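Local coordinates for DUF1116 domain-containing protein (Enterococcus faecalis, PDB 3CLQ) that is of unknown function but belongs to the AllG family, named for a subunit of oxamate carbamoyltransferase, and may have a related role, at residues B[69-72]-B[78-81]. Numbering follows the deposited sequence.
Sequences ALVF and DLAD
V71 reaches from the helix 60-73 to the first turn of the helix 79-87 through one methyl group. V71 CG2 lies 3.8 Å from D78 C and 3.9 Å from D78 CA, and so its closest approach is to backbone. The torsion decides which branch touches: CG1 is anti to the backbone N (chi1 171°), while CG2 stands beside that N, anti to the carbonyl carbon, and faces the second helix. L79 adds the one apolar side-chain pair. Its CB starts away from V71, but the chain folds back, with chi1 at -95° lying off the staggered positions, and brings L79 CD1 to 4.1 Å from V71 CG2; the side chain of L79 also touches N144.

D78 turns its CB away from V71 and uses its carboxylate as the N-cap of the helix 79-87. D78 OD1 accepts from D81 N at 3.0 Å, the N-H approaching from above the carboxylate plane, 39° out of it, in a somewhat bent bond. D81 also takes part through its carboxylate: OD2 accepts from K77 N, just ahead of the cap, and OD1 forms a salt bridge with R84. On the first helix, F72 packs instead against the helix 146-168.

The contact lies at the protein surface, where a short link joins two consecutive helices, 60-73 and 79-87. No hydrogen bond crosses between the segments, so their direct contact is a small van der Waals one, while the polar bonds organise the start of the second helix.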
loop_
_atom_site.group_PDB
_atom_site.type_symbol
_atom_site.label_atom_id
_atom_site.label_comp_id
_atom_site.label_asym_id
_atom_site.label_seq_id
_atom_site.Cartn_x
_atom_site.Cartn_y
_atom_site.Cartn_z
ATOM N N ALA B 69 -6.829 -23.762 -23.002
ATOM C CA ALA B 69 -6.817 -22.647 -23.928
ATOM C C ALA B 69 -7.519 -23.047 -25.204
ATOM O O ALA B 69 -8.424 -22.347 -25.675
ATOM C CB ALA B 69 -5.391 -22.229 -24.232
ATOM N N LEU B 70 -7.098 -24.175 -25.757
ATOM C CA LEU B 70 -7.653 -24.639 -27.007
ATOM C C LEU B 70 -9.164 -24.797 -26.919
ATOM O O LEU B 70 -9.892 -24.403 -27.835
ATOM C CB LEU B 70 -6.967 -25.935 -27.439
ATOM C CG LEU B 70 -5.913 -25.862 -28.564
ATOM C CD1 LEU B 70 -5.556 -24.446 -29.019
ATOM C CD2 LEU B 70 -4.659 -26.639 -28.206
ATOM N N VAL B 71 -9.645 -25.348 -25.810
ATOM C CA VAL B 71 -11.083 -25.493 -25.641
ATOM C C VAL B 71 -11.757 -24.131 -25.653
ATOM O O VAL B 71 -12.796 -23.952 -26.275
ATOM C CB VAL B 71 -11.457 -26.284 -24.366
ATOM C CG1 VAL B 71 -12.978 -26.207 -24.106
ATOM C CG2 VAL B 71 -11.021 -27.745 -24.512
ATOM N N PHE B 72 -11.149 -23.167 -24.969
ATOM C CA PHE B 72 -11.669 -21.804 -24.932
ATOM C C PHE B 72 -11.686 -21.146 -26.326
ATOM O O PHE B 72 -12.728 -20.653 -26.778
ATOM C CB PHE B 72 -10.883 -20.986 -23.909
ATOM C CG PHE B 72 -10.928 -19.501 -24.136
ATOM C CD1 PHE B 72 -11.972 -18.742 -23.626
ATOM C CD2 PHE B 72 -9.903 -18.862 -24.829
ATOM C CE1 PHE B 72 -12.003 -17.377 -23.818
ATOM C CE2 PHE B 72 -9.935 -17.506 -25.034
ATOM C CZ PHE B 72 -10.988 -16.758 -24.524
ATOM N N ASP B 78 -12.912 -30.792 -26.380
ATOM C CA ASP B 78 -12.664 -31.264 -25.020
ATOM C C ASP B 78 -11.200 -31.573 -24.787
ATOM O O ASP B 78 -10.394 -31.593 -25.716
ATOM C CB ASP B 78 -13.493 -32.512 -24.731
ATOM C CG ASP B 78 -13.327 -33.583 -25.810
ATOM O OD1 ASP B 78 -12.331 -34.361 -25.752
ATOM O OD2 ASP B 78 -14.197 -33.652 -26.725
ATOM N N LEU B 79 -10.872 -31.836 -23.528
ATOM C CA LEU B 79 -9.487 -31.968 -23.100
ATOM C C LEU B 79 -8.741 -33.046 -23.868
ATOM O O LEU B 79 -7.816 -32.755 -24.629
ATOM C CB LEU B 79 -9.416 -32.229 -21.592
ATOM C CG LEU B 79 -9.198 -31.019 -20.662
ATOM C CD1 LEU B 79 -9.915 -29.750 -21.145
ATOM C CD2 LEU B 79 -9.589 -31.363 -19.221
ATOM N N ALA B 80 -9.150 -34.293 -23.671
ATOM C CA ALA B 80 -8.528 -35.400 -24.394
ATOM C C ALA B 80 -8.395 -35.116 -25.904
ATOM O O ALA B 80 -7.391 -35.483 -26.534
ATOM C CB ALA B 80 -9.299 -36.692 -24.146
ATOM N N ASP B 81 -9.410 -34.456 -26.473
ATOM C CA ASP B 81 -9.370 -34.032 -27.869
ATOM C C ASP B 81 -8.307 -32.956 -28.084
ATOM O O ASP B 81 -7.505 -33.046 -29.019
ATOM C CB ASP B 81 -10.750 -33.522 -28.305
ATOM C CG ASP B 81 -10.695 -32.631 -29.545
ATOM O OD1 ASP B 81 -9.538 -32.382 -30.084
ATOM O OD2 ASP B 81 -11.823 -32.174 -29.987
#